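Local coordinates for protein response regulator (Colwellia psychrerythraea, PDB 3EQZ) that probably serves as a signalling response regulator, built as a receiver domain of the CheY family, at residues Leu18-Val23 against Val30-His35; Ser76-Ser81 against Cys117-Leu122; Glu24-Asn29 against Ser121-Gln126; Leu52-Pro57 against Glu63-Leu68. One frame throughout, in Å; residues are numbered along the deposited sequence.

Receiver domains illustrate how a parallel sheet is clothed by helices, and these four contacts sample that scheme in layers. Contacts 2 and 3 both use helix 112-124, share Ser121 and Leu122, and have centres about 10 Å apart. Contact 1 meets contact 2 where Val23 CG2 packs on Leu119 CD1 at 3.6 Å, joining helices 13-23 and 112-124. Contacts 2 and 4 reach neighbouring strands, with a probable hydrogen bond between Ile78 O and Leu52 N of 2.7 Å. Contacts 3 and 4 lie on opposite sides of the chain's centre, with centres about 23 Å apart. Contact 4 contains Asp53, probably part of the acidic pocket familiar from receiver domains.

Contact 1 (Leu18-Val23 against Val30-His35); sequences LLKTIV and VEAFQH
Lys20 reaches from helix 13-23 over the edge strand 30-33, its aliphatic portion against Val30 and Ala32 and its ammonium group beyond them. CG stands anti to the backbone N (chi1 -171°) and the rest of the chain is fully extended, which carries Lys20 CE to 4.1 Å from Val30 CG1 and Lys20 CD to 4.4 Å from Ala32 CB. At the tip, Lys20 NZ donates to a water at 2.8 Å, and the same water accepts from Ala32 N at 2.9 Å. The water thus serves a strand N-H turned away from strand 6-9, on the outer side of this edge strand; the neighbouring Glu31 and Phe33 are the ones that pair with strand 6-9. Helix and strand here belong to the beta-alpha-beta unit formed by strand 6-9, helix 13-23 and strand 30-33. Their short axes run antiparallel, at 174° and 9.2 Å apart, as the crossover requires if both strands are to be parallel. One turn further along the helix, Val23 directs its side chain at the strand. Val23 CG1 and Val30 CG2 come within 3.6 Å, the two side chains lying at a slant to each other. Val30 divides its branches, CG1 facing the lysine chain and CG2 facing Val23, while Ile8 of strand 6-9 also packs on Val30 and Leu119 of helix 112-124 packs on Val23.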
loop_
_atom_site.group_PDB
_atom_site.type_symbol
_atom_site.label_atom_id
_atom_site.label_comp_id
_atom_site.label_asym_id
_atom_site.label_seq_id
_atom_site.Cartn_x
_atom_site.Cartn_y
_atom_site.Cartn_z
ATOM N N LEU B 18 -21.258 11.080 17.710
ATOM C CA LEU B 18 -20.174 10.669 18.592
ATOM C C LEU B 18 -18.959 11.585 18.451
ATOM O O LEU B 18 -18.451 12.094 19.450
ATOM C CB LEU B 18 -19.783 9.215 18.367
ATOM C CG LEU B 18 -18.473 8.821 19.066
ATOM C CD1 LEU B 18 -18.609 8.692 20.593
ATOM C CD2 LEU B 18 -17.964 7.518 18.446
ATOM N N LEU B 19 -18.529 11.856 17.206
ATOM C CA LEU B 19 -17.406 12.790 16.971
ATOM C C LEU B 19 -17.725 14.137 17.576
ATOM O O LEU B 19 -16.898 14.775 18.253
ATOM C CB LEU B 19 -17.106 12.967 15.469
ATOM C CG LEU B 19 -16.508 11.733 14.784
ATOM C CD1 LEU B 19 -16.430 11.878 13.226
ATOM C CD2 LEU B 19 -15.097 11.380 15.386
ATOM N N LYS B 20 -18.917 14.618 17.275
ATOM C CA LYS B 20 -19.312 15.917 17.826
ATOM C C LYS B 20 -19.246 15.993 19.368
ATOM O O LYS B 20 -18.848 17.002 19.926
ATOM C CB LYS B 20 -20.716 16.337 17.365
ATOM C CG LYS B 20 -20.992 17.790 17.781
ATOM C CD LYS B 20 -22.236 18.384 17.103
ATOM C CE LYS B 20 -22.178 19.881 17.215
ATOM N NZ LYS B 20 -23.458 20.545 16.771
ATOM N N THR B 21 -19.664 14.947 20.057
ATOM C CA THR B 21 -19.599 14.997 21.504
ATOM C C THR B 21 -18.153 14.947 22.022
ATOM O O THR B 21 -17.856 15.495 23.073
ATOM C CB THR B 21 -20.464 13.901 22.167
ATOM O OG1 THR B 21 -19.953 12.606 21.818
ATOM C CG2 THR B 21 -21.936 14.011 21.718
ATOM N N ILE B 22 -17.245 14.344 21.267
ATOM C CA ILE B 22 -15.855 14.314 21.659
ATOM C C ILE B 22 -15.164 15.651 21.389
ATOM O O ILE B 22 -14.323 16.079 22.146
ATOM C CB ILE B 22 -15.092 13.148 20.935
ATOM C CG1 ILE B 22 -15.476 11.821 21.558
ATOM C CG2 ILE B 22 -13.563 13.319 21.058
ATOM C CD1 ILE B 22 -15.368 10.672 20.601
ATOM N N VAL B 23 -15.531 16.327 20.303
ATOM C CA VAL B 23 -14.865 17.570 19.938
ATOM C C VAL B 23 -15.364 18.778 20.731
ATOM O O VAL B 23 -14.611 19.725 21.009
ATOM C CB VAL B 23 -15.050 17.893 18.405
ATOM C CG1 VAL B 23 -14.549 19.301 18.090
ATOM C CG2 VAL B 23 -14.373 16.818 17.487
ATOM N N VAL B 30 -17.724 23.947 16.764
ATOM C CA VAL B 30 -17.689 22.759 15.959
ATOM C C VAL B 30 -19.035 22.649 15.264
ATOM O O VAL B 30 -20.095 22.914 15.855
ATOM C CB VAL B 30 -17.394 21.527 16.825
ATOM C CG1 VAL B 30 -18.454 21.353 17.920
ATOM C CG2 VAL B 30 -17.321 20.261 15.985
ATOM N N GLU B 31 -18.991 22.275 13.994
ATOM C CA GLU B 31 -20.187 22.192 13.201
ATOM C C GLU B 31 -20.159 20.863 12.422
ATOM O O GLU B 31 -19.146 20.506 11.828
ATOM C CB GLU B 31 -20.226 23.393 12.254
ATOM C CG GLU B 31 -21.288 23.269 11.199
ATOM C CD GLU B 31 -21.803 24.626 10.639
ATOM O OE1 GLU B 31 -20.983 25.561 10.395
ATOM O OE2 GLU B 31 -23.038 24.725 10.422
ATOM N N ALA B 32 -21.263 20.124 12.453
ATOM C CA ALA B 32 -21.310 18.850 11.801
ATOM C C ALA B 32 -22.171 18.902 10.544
ATOM O O ALA B 32 -23.282 19.452 10.580
ATOM C CB ALA B 32 -21.825 17.792 12.756
ATOM N N PHE B 33 -21.654 18.334 9.447
ATOM C CA PHE B 33 -22.359 18.261 8.150
ATOM C C PHE B 33 -22.665 16.822 7.786
ATOM O O PHE B 33 -21.725 16.025 7.583
ATOM C CB PHE B 33 -21.486 18.837 7.035
ATOM C CG PHE B 33 -21.317 20.313 7.129
ATOM C CD1 PHE B 33 -22.089 21.157 6.352
ATOM C CD2 PHE B 33 -20.442 20.864 8.044
ATOM C CE1 PHE B 33 -21.961 22.520 6.468
ATOM C CE2 PHE B 33 -20.327 22.226 8.175
ATOM C CZ PHE B 33 -21.073 23.054 7.381
ATOM N N GLN B 34 -23.944 16.469 7.684
ATOM C CA GLN B 34 -24.288 15.127 7.252
ATOM C C GLN B 34 -24.330 15.049 5.706
ATOM O O GLN B 34 -24.452 13.950 5.135
ATOM C CB GLN B 34 -25.625 14.661 7.840
ATOM C CG GLN B 34 -26.000 15.292 9.197
ATOM C CD GLN B 34 -25.962 14.293 10.350
ATOM O OE1 GLN B 34 -25.590 14.643 11.485
ATOM N NE2 GLN B 34 -26.356 13.042 10.069
ATOM N N HIS B 35 -24.217 16.196 5.043
ATOM C CA HIS B 35 -24.288 16.250 3.603
ATOM C C HIS B 35 -23.025 16.865 3.051
ATOM O O HIS B 35 -22.839 18.093 3.086
ATOM C CB HIS B 35 -25.502 17.083 3.123
ATOM C CG HIS B 35 -26.818 16.528 3.565
ATOM N ND1 HIS B 35 -27.470 16.971 4.704
ATOM C CD2 HIS B 35 -27.593 15.549 3.039
ATOM C CE1 HIS B 35 -28.593 16.289 4.851
ATOM N NE2 HIS B 35 -28.691 15.421 3.855
HETATM O O HOH W 1 -23.569 20.789 14.021
#

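Contact 2 (Ser76-Ser81 against Cys117-Leu122); sequences SLILIS and CFLTSL
Phe118, whose ring meets Ile78, has a carbonyl oxygen gripped twice from within its own helix. Leu122 N donates to Phe118 O at 2.9 Å in the regular helical bond, and Ser121 OG adds a second bond to Phe118 O of 3.0 Å, its hydroxyl tilted 25° from the carbonyl plane. The hydroxyl is thereby satisfied within the helix, away from the strand; the contact with strand 76-81 is made by hydrocarbon. That contact gathers on one methyl. Ile78 CD1 lies 3.9 Å from Phe118 CE2, at the edge of the ring and in its plane, so the methyl abuts the rim and does not lie over a face. The same CD1 approaches Leu119 CD2 at 4.3 Å, and so sits against both helix residues. In Ile78, CG1 is anti to the carbonyl carbon and the chain continues extended to CD1, so the methyl reaches out to the helix; in Phe118, CG is anti to the backbone N (chi1 178°), swinging the ring to meet it. The two side chains run past each other in opposite senses. All three touching residues are buried. Around them, Ile49 of strand 49-53 and Ile103 and Phe106 of strand 101-107 press on Ile78, while Phe118 also packs against Val114 of the second subunit, placing helix 112-124 between the parallel sheet and that neighbouring chain.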
loop_
_atom_site.group_PDB
_atom_site.type_symbol
_atom_site.label_atom_id
_atom_site.label_comp_id
_atom_site.label_asym_id
_atom_site.label_seq_id
_atom_site.Cartn_x
_atom_site.Cartn_y
_atom_site.Cartn_z
ATOM N N SER B 76 -6.418 22.026 7.968
ATOM C CA SER B 76 -5.862 20.752 8.470
ATOM C C SER B 76 -6.935 19.708 8.289
ATOM O O SER B 76 -8.145 19.989 8.500
ATOM C CB SER B 76 -5.511 20.826 9.947
ATOM O OG SER B 76 -4.533 21.807 10.174
ATOM N N LEU B 77 -6.500 18.495 7.937
ATOM C CA LEU B 77 -7.413 17.419 7.652
ATOM C C LEU B 77 -7.147 16.169 8.503
ATOM O O LEU B 77 -5.987 15.706 8.628
ATOM C CB LEU B 77 -7.354 17.099 6.159
ATOM C CG LEU B 77 -8.278 16.063 5.541
ATOM C CD1 LEU B 77 -9.688 16.505 5.700
ATOM C CD2 LEU B 77 -7.905 15.885 4.057
ATOM N N ILE B 78 -8.215 15.629 9.080
ATOM C CA ILE B 78 -8.162 14.345 9.803
ATOM C C ILE B 78 -9.085 13.366 9.087
ATOM O O ILE B 78 -10.198 13.729 8.753
ATOM C CB ILE B 78 -8.640 14.484 11.252
ATOM C CG1 ILE B 78 -7.675 15.384 12.035
ATOM C CG2 ILE B 78 -8.797 13.131 11.881
ATOM C CD1 ILE B 78 -8.258 16.078 13.322
ATOM N N LEU B 79 -8.601 12.156 8.794
ATOM C CA LEU B 79 -9.379 11.207 8.059
ATOM C C LEU B 79 -9.777 10.060 8.937
ATOM O O LEU B 79 -8.981 9.561 9.719
ATOM C CB LEU B 79 -8.616 10.665 6.863
ATOM C CG LEU B 79 -8.040 11.684 5.902
ATOM C CD1 LEU B 79 -7.130 10.921 4.923
ATOM C CD2 LEU B 79 -9.193 12.451 5.125
ATOM N N ILE B 80 -11.010 9.612 8.783
ATOM C CA ILE B 80 -11.508 8.535 9.614
ATOM C C ILE B 80 -12.117 7.455 8.774
ATOM O O ILE B 80 -12.794 7.758 7.798
ATOM C CB ILE B 80 -12.519 9.043 10.626
ATOM C CG1 ILE B 80 -11.856 10.197 11.447
ATOM C CG2 ILE B 80 -12.925 7.836 11.544
ATOM C CD1 ILE B 80 -12.573 10.582 12.708
ATOM N N SER B 81 -11.820 6.195 9.133
ATOM C CA SER B 81 -12.332 5.016 8.397
ATOM C C SER B 81 -11.820 3.716 9.004
ATOM O O SER B 81 -10.852 3.738 9.767
ATOM C CB SER B 81 -11.813 5.072 6.943
ATOM O OG SER B 81 -12.652 4.317 6.087
ATOM N N CYS B 117 -7.390 12.747 23.504
ATOM C CA CYS B 117 -6.003 13.070 23.777
ATOM C C CYS B 117 -5.335 13.881 22.615
ATOM O O CYS B 117 -4.745 14.968 22.828
ATOM C CB CYS B 117 -5.263 11.769 24.067
ATOM S SG CYS B 117 -3.594 12.046 24.632
ATOM N N PHE B 118 -5.499 13.407 21.376
ATOM C CA PHE B 118 -4.993 14.145 20.221
ATOM C C PHE B 118 -5.576 15.572 20.063
ATOM O O PHE B 118 -4.849 16.547 19.833
ATOM C CB PHE B 118 -5.189 13.348 18.920
ATOM C CG PHE B 118 -4.711 14.097 17.702
ATOM C CD1 PHE B 118 -3.356 14.352 17.513
ATOM C CD2 PHE B 118 -5.612 14.578 16.768
ATOM C CE1 PHE B 118 -2.909 15.086 16.402
ATOM C CE2 PHE B 118 -5.181 15.296 15.666
ATOM C CZ PHE B 118 -3.828 15.532 15.466
ATOM N N LEU B 119 -6.899 15.702 20.128
ATOM C CA LEU B 119 -7.487 17.036 19.983
ATOM C C LEU B 119 -7.058 17.958 21.141
ATOM O O LEU B 119 -6.855 19.148 20.961
ATOM C CB LEU B 119 -8.998 16.943 19.923
ATOM C CG LEU B 119 -9.594 16.202 18.690
ATOM C CD1 LEU B 119 -11.088 16.057 18.819
ATOM C CD2 LEU B 119 -9.250 16.962 17.420
ATOM N N THR B 120 -6.933 17.413 22.337
ATOM C CA THR B 120 -6.362 18.188 23.432
ATOM C C THR B 120 -4.967 18.718 23.090
ATOM O O THR B 120 -4.738 19.934 23.184
ATOM C CB THR B 120 -6.391 17.390 24.741
ATOM O OG1 THR B 120 -7.754 17.034 25.011
ATOM C CG2 THR B 120 -5.813 18.197 25.955
ATOM N N SER B 121 -4.034 17.866 22.649
ATOM C CA SER B 121 -2.717 18.438 22.299
ATOM C C SER B 121 -2.823 19.440 21.127
ATOM O O SER B 121 -2.088 20.446 21.074
ATOM C CB SER B 121 -1.682 17.359 21.968
ATOM O OG SER B 121 -2.042 16.694 20.763
ATOM N N LEU B 122 -3.739 19.170 20.198
ATOM C CA LEU B 122 -3.892 20.016 19.015
ATOM C C LEU B 122 -4.297 21.425 19.452
ATOM O O LEU B 122 -3.741 22.439 18.980
ATOM C CB LEU B 122 -4.894 19.393 18.020
ATOM C CG LEU B 122 -5.078 20.118 16.680
ATOM C CD1 LEU B 122 -3.753 20.263 15.961
ATOM C CD2 LEU B 122 -6.138 19.426 15.752
#

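Contact 3 (Glu24-Asn29 against Ser121-Gln126); sequences EPIFGN and SLSNRQ
Phe27 and Ile26, in the loop between helix 13-23 and strand 30-33, close on Ser123 in the last turn of helix 112-124. The far corner of the phenyl ring does most of the touching: Phe27 CZ is 3.7 Å from Ser123 CA, which lies at a slant to the ring, and 4.3 Å from Leu122 C, which lies at the ring edge near its plane. Beside it, Ile26 CG2 rests on Ser123 CB at 3.9 Å; this is the branch anti to the backbone N, leaving the longer CG1 arm to run along helix 112-124 toward Thr116 and Thr120. Ser123 offers its carbon to both loop residues, while its OG hydrogen-bonds the backbone N of Ser2. A shell further out, Gln126 turns back to finish the helix. Gln126 NE2 donates to Leu122 O at 2.7 Å with an N-H...O angle of 167°; the bond lies in the amide plane of the glutamine but reaches the carbonyl from above its plane, 36° out. The other end of that amide, OE1, is bound by Asn4 ND2. On its other side Leu122 packs CD1 against a face of the Arg125 guanidinium, 3.7 Å above its plane. Phe27 in turn is backed by Ile49, Leu119 and Asn4. The loop thus meets the helix by non-directional apolar contact, whereas the directional bonds lie at the helix end: Ser123 OG and Gln126 OE1 are tied to Ser2 and Asn4 near the N-terminus, and Gln126 NE2 to the helix's own Leu122 O.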
loop_
_atom_site.group_PDB
_atom_site.type_symbol
_atom_site.label_atom_id
_atom_site.label_comp_id
_atom_site.label_asym_id
_atom_site.label_seq_id
_atom_site.Cartn_x
_atom_site.Cartn_y
_atom_site.Cartn_z
ATOM N N GLU B 24 -16.647 18.801 21.032
ATOM C CA GLU B 24 -17.189 20.060 21.499
ATOM C C GLU B 24 -16.598 20.537 22.843
ATOM O O GLU B 24 -16.392 21.723 23.036
ATOM C CB GLU B 24 -18.713 19.980 21.589
ATOM C CG GLU B 24 -19.365 21.351 21.669
ATOM C CD GLU B 24 -20.868 21.314 21.311
ATOM O OE1 GLU B 24 -21.444 20.203 21.302
ATOM O OE2 GLU B 24 -21.458 22.383 21.024
ATOM N N PRO B 25 -16.324 19.615 23.789
ATOM C CA PRO B 25 -15.728 20.140 25.036
ATOM C C PRO B 25 -14.365 20.754 24.802
ATOM O O PRO B 25 -13.870 21.512 25.646
ATOM C CB PRO B 25 -15.586 18.874 25.921
ATOM C CG PRO B 25 -16.750 18.016 25.506
ATOM C CD PRO B 25 -16.767 18.218 23.944
ATOM N N ILE B 26 -13.740 20.441 23.672
ATOM C CA ILE B 26 -12.382 20.898 23.441
ATOM C C ILE B 26 -12.366 22.074 22.470
ATOM O O ILE B 26 -11.671 23.049 22.703
ATOM C CB ILE B 26 -11.459 19.733 22.902
ATOM C CG1 ILE B 26 -11.499 18.555 23.895
ATOM C CG2 ILE B 26 -10.051 20.263 22.659
ATOM C CD1 ILE B 26 -11.011 17.193 23.408
ATOM N N PHE B 27 -13.099 21.965 21.358
ATOM C CA PHE B 27 -13.187 23.064 20.401
ATOM C C PHE B 27 -14.657 23.420 20.312
ATOM O O PHE B 27 -15.415 22.749 19.615
ATOM C CB PHE B 27 -12.724 22.636 18.980
ATOM C CG PHE B 27 -11.243 22.415 18.838
ATOM C CD1 PHE B 27 -10.424 23.414 18.337
ATOM C CD2 PHE B 27 -10.671 21.196 19.202
ATOM C CE1 PHE B 27 -9.036 23.218 18.206
ATOM C CE2 PHE B 27 -9.274 20.987 19.059
ATOM C CZ PHE B 27 -8.453 22.000 18.567
ATOM N N GLY B 28 -15.078 24.480 20.982
ATOM C CA GLY B 28 -16.496 24.746 21.088
ATOM C C GLY B 28 -17.144 25.095 19.771
ATOM O O GLY B 28 -18.320 24.843 19.602
ATOM N N ASN B 29 -16.382 25.673 18.839
ATOM C CA ASN B 29 -16.901 26.091 17.523
ATOM C C ASN B 29 -16.908 24.946 16.513
ATOM O O ASN B 29 -16.177 24.966 15.524
ATOM C CB ASN B 29 -16.064 27.259 16.951
ATOM C CG ASN B 29 -16.110 28.495 17.846
ATOM O OD1 ASN B 29 -17.169 28.807 18.451
ATOM N ND2 ASN B 29 -14.970 29.198 17.964
ATOM N N SER B 121 -4.034 17.866 22.649
ATOM C CA SER B 121 -2.717 18.438 22.299
ATOM C C SER B 121 -2.823 19.440 21.127
ATOM O O SER B 121 -2.088 20.446 21.074
ATOM C CB SER B 121 -1.682 17.359 21.968
ATOM O OG SER B 121 -2.042 16.694 20.763
ATOM N N LEU B 122 -3.739 19.170 20.198
ATOM C CA LEU B 122 -3.892 20.016 19.015
ATOM C C LEU B 122 -4.297 21.425 19.452
ATOM O O LEU B 122 -3.741 22.439 18.980
ATOM C CB LEU B 122 -4.894 19.393 18.020
ATOM C CG LEU B 122 -5.078 20.118 16.680
ATOM C CD1 LEU B 122 -3.753 20.263 15.961
ATOM C CD2 LEU B 122 -6.138 19.426 15.752
ATOM N N SER B 123 -5.236 21.469 20.392
ATOM C CA SER B 123 -5.715 22.704 20.986
ATOM C C SER B 123 -4.593 23.457 21.706
ATOM O O SER B 123 -4.424 24.640 21.529
ATOM C CB SER B 123 -6.769 22.359 22.008
ATOM O OG SER B 123 -7.414 23.502 22.489
ATOM N N ASN B 124 -3.845 22.747 22.536
ATOM C CA ASN B 124 -2.758 23.337 23.293
ATOM C C ASN B 124 -1.616 23.873 22.413
ATOM O O ASN B 124 -0.877 24.759 22.829
ATOM C CB ASN B 124 -2.202 22.305 24.284
ATOM C CG ASN B 124 -3.205 21.941 25.357
ATOM O OD1 ASN B 124 -4.170 22.662 25.576
ATOM N ND2 ASN B 124 -2.986 20.815 26.027
ATOM N N ARG B 125 -1.433 23.327 21.216
ATOM C CA ARG B 125 -0.410 23.898 20.350
ATOM C C ARG B 125 -0.913 24.947 19.335
ATOM O O ARG B 125 -0.218 25.266 18.348
ATOM C CB ARG B 125 0.489 22.826 19.713
ATOM C CG ARG B 125 -0.090 22.055 18.552
ATOM C CD ARG B 125 0.636 20.711 18.487
ATOM N NE ARG B 125 0.479 20.016 17.213
ATOM C CZ ARG B 125 0.081 20.569 16.061
ATOM N NH1 ARG B 125 -0.203 21.867 15.992
ATOM N NH2 ARG B 125 -0.035 19.812 14.962
ATOM N N GLN B 126 -2.085 25.516 19.619
ATOM C CA GLN B 126 -2.663 26.593 18.805
ATOM C C GLN B 126 -2.133 27.974 19.251
ATOM O O GLN B 126 -2.141 28.291 20.450
ATOM C CB GLN B 126 -4.207 26.572 18.855
ATOM C CG GLN B 126 -4.861 25.370 18.140
ATOM C CD GLN B 126 -4.212 25.069 16.787
ATOM O OE1 GLN B 126 -4.271 25.890 15.859
ATOM N NE2 GLN B 126 -3.559 23.905 16.679
#

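Contact 4 (Leu52-Pro57 against Glu63-Leu68); sequences LDLMMP and EVIRHL
The strand-to-helix half of a beta-alpha-beta crossover is built here, strand 49-53 passing through a loop into helix 60-70, with Leu52 set against Val64 and Ile65. Leu52 carries the contact with both of its methyls. Leu52 CD2 wedges between the two helix residues, 3.6 Å from Val64 CG1 and 3.7 Å from Ile65 CG1, and Leu52 CD1 lies 3.8 Å from that same Val64 CG1. The leucine holds CG anti to its amide nitrogen (chi1 176°), which projects the fork from the strand toward the helix, and the side chains of Leu52 and Val64 run antiparallel, side by side. Further on, Leu54 CD2 approaches Ile65 CD1 at 4.2 Å, extending the same apolar layer to the start of the loop. All four residues are buried, and Leu77 and Leu79 of the next strand back Leu52 while Pro36 and Phe39 border Val64. Between the two leucines, Asp53 points elsewhere: its OD2 accepts from Met55 N at 2.6 Å, an Asx turn, and OD1 forms a salt bridge with Lys108. On the helix's outer side, Arg66 grips Glu63 side-on, NE to OE1 at 3.1 Å and NH2 to OE2 at 2.6 Å, each carboxylate oxygen of Glu63 offering its syn lone pair, and Arg66 NH1 also pairs with Glu70. This face meets a third subunit, Arg66 packing on Met59 of that chain. An aspartate at the C-terminal end of the central strand, beside Asp10 and bound by a loop lysine, with Asp11 against the neighbouring Met55, is consistent with the acidic pocket of CheY-like receiver domains.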
loop_
_atom_site.group_PDB
_atom_site.type_symbol
_atom_site.label_atom_id
_atom_site.label_comp_id
_atom_site.label_asym_id
_atom_site.label_seq_id
_atom_site.Cartn_x
_atom_site.Cartn_y
_atom_site.Cartn_z
ATOM N N LEU B 52 -12.892 14.192 8.476
ATOM C CA LEU B 52 -13.565 13.654 7.304
ATOM C C LEU B 52 -13.714 12.130 7.401
ATOM O O LEU B 52 -12.691 11.410 7.455
ATOM C CB LEU B 52 -12.814 14.028 6.019
ATOM C CG LEU B 52 -13.370 13.441 4.672
ATOM C CD1 LEU B 52 -14.861 13.843 4.408
ATOM C CD2 LEU B 52 -12.501 13.804 3.430
ATOM N N ASP B 53 -14.962 11.635 7.468
ATOM C CA ASP B 53 -15.176 10.193 7.389
ATOM C C ASP B 53 -15.137 9.836 5.916
ATOM O O ASP B 53 -15.732 10.534 5.130
ATOM C CB ASP B 53 -16.507 9.721 8.039
ATOM C CG ASP B 53 -16.624 8.158 8.092
ATOM O OD1 ASP B 53 -16.431 7.560 9.190
ATOM O OD2 ASP B 53 -16.857 7.521 7.040
ATOM N N LEU B 54 -14.431 8.762 5.545
ATOM C CA LEU B 54 -14.288 8.409 4.143
ATOM C C LEU B 54 -15.601 7.896 3.582
ATOM O O LEU B 54 -15.790 7.868 2.388
ATOM C CB LEU B 54 -13.224 7.328 3.935
ATOM C CG LEU B 54 -11.767 7.712 4.180
ATOM C CD1 LEU B 54 -10.894 6.506 3.833
ATOM C CD2 LEU B 54 -11.335 8.957 3.417
ATOM N N MET B 55 -16.489 7.449 4.467
ATOM C CA MET B 55 -17.834 7.055 4.060
ATOM C C MET B 55 -17.780 5.856 3.100
ATOM O O MET B 55 -18.600 5.749 2.160
ATOM C CB MET B 55 -18.552 8.270 3.436
ATOM C CG MET B 55 -19.039 9.329 4.516
ATOM S SD MET B 55 -19.720 10.903 3.904
ATOM C CE MET B 55 -18.275 11.951 3.573
ATOM N N MET B 56 -16.813 4.952 3.322
ATOM C CA MET B 56 -16.722 3.747 2.483
ATOM C C MET B 56 -18.009 2.964 2.810
ATOM O O MET B 56 -18.428 2.949 3.983
ATOM C CB MET B 56 -15.478 2.927 2.843
ATOM C CG MET B 56 -14.146 3.483 2.289
ATOM S SD MET B 56 -14.115 3.463 0.498
ATOM C CE MET B 56 -13.803 5.145 0.130
ATOM N N PRO B 57 -18.614 2.275 1.810
ATOM C CA PRO B 57 -17.985 1.976 0.533
ATOM C C PRO B 57 -18.490 2.854 -0.628
ATOM O O PRO B 57 -18.367 2.452 -1.776
ATOM C CB PRO B 57 -18.411 0.521 0.305
ATOM C CG PRO B 57 -19.845 0.488 0.865
ATOM C CD PRO B 57 -19.926 1.598 1.927
ATOM N N GLU B 63 -14.527 12.222 -2.983
ATOM C CA GLU B 63 -14.928 13.492 -3.647
ATOM C C GLU B 63 -14.606 14.747 -2.823
ATOM O O GLU B 63 -14.271 15.806 -3.359
ATOM C CB GLU B 63 -16.445 13.483 -3.951
ATOM C CG GLU B 63 -16.916 14.746 -4.769
ATOM C CD GLU B 63 -15.935 15.116 -5.932
ATOM O OE1 GLU B 63 -15.243 14.206 -6.439
ATOM O OE2 GLU B 63 -15.827 16.308 -6.340
ATOM N N VAL B 64 -14.737 14.665 -1.509
ATOM C CA VAL B 64 -14.379 15.824 -0.688
ATOM C C VAL B 64 -12.864 16.074 -0.796
ATOM O O VAL B 64 -12.427 17.205 -0.935
ATOM C CB VAL B 64 -14.824 15.568 0.773
ATOM C CG1 VAL B 64 -14.206 16.547 1.760
ATOM C CG2 VAL B 64 -16.396 15.558 0.866
ATOM N N ILE B 65 -12.060 14.997 -0.752
ATOM C CA ILE B 65 -10.607 15.121 -0.920
ATOM C C ILE B 65 -10.239 15.738 -2.252
ATOM O O ILE B 65 -9.464 16.705 -2.306
ATOM C CB ILE B 65 -9.913 13.736 -0.747
ATOM C CG1 ILE B 65 -9.958 13.338 0.725
ATOM C CG2 ILE B 65 -8.471 13.775 -1.273
ATOM C CD1 ILE B 65 -9.545 11.880 0.962
ATOM N N ARG B 66 -10.802 15.187 -3.336
ATOM C CA ARG B 66 -10.657 15.775 -4.675
ATOM C C ARG B 66 -11.047 17.269 -4.695
ATOM O O ARG B 66 -10.315 18.099 -5.172
ATOM C CB ARG B 66 -11.513 15.026 -5.719
ATOM C CG ARG B 66 -11.003 15.311 -7.152
ATOM C CD ARG B 66 -12.064 15.351 -8.251
ATOM N NE ARG B 66 -13.218 16.131 -7.873
ATOM C CZ ARG B 66 -13.334 17.446 -8.023
ATOM N NH1 ARG B 66 -12.344 18.163 -8.560
ATOM N NH2 ARG B 66 -14.447 18.055 -7.595
ATOM N N HIS B 67 -12.224 17.606 -4.186
ATOM C CA HIS B 67 -12.620 19.024 -4.180
ATOM C C HIS B 67 -11.633 19.893 -3.382
ATOM O O HIS B 67 -11.177 20.935 -3.842
ATOM C CB HIS B 67 -14.037 19.165 -3.601
ATOM C CG HIS B 67 -14.511 20.590 -3.527
ATOM N ND1 HIS B 67 -15.277 21.174 -4.524
ATOM C CD2 HIS B 67 -14.320 21.545 -2.584
ATOM C CE1 HIS B 67 -15.529 22.434 -4.198
ATOM N NE2 HIS B 67 -14.958 22.683 -3.025
ATOM N N LEU B 68 -11.297 19.450 -2.173
ATOM C CA LEU B 68 -10.364 20.211 -1.337
ATOM C C LEU B 68 -9.038 20.423 -2.029
ATOM O O LEU B 68 -8.472 21.500 -1.954
ATOM C CB LEU B 68 -10.146 19.525 0.039
ATOM C CG LEU B 68 -11.352 19.414 0.975
ATOM C CD1 LEU B 68 -10.978 18.525 2.116
ATOM C CD2 LEU B 68 -11.850 20.732 1.533
#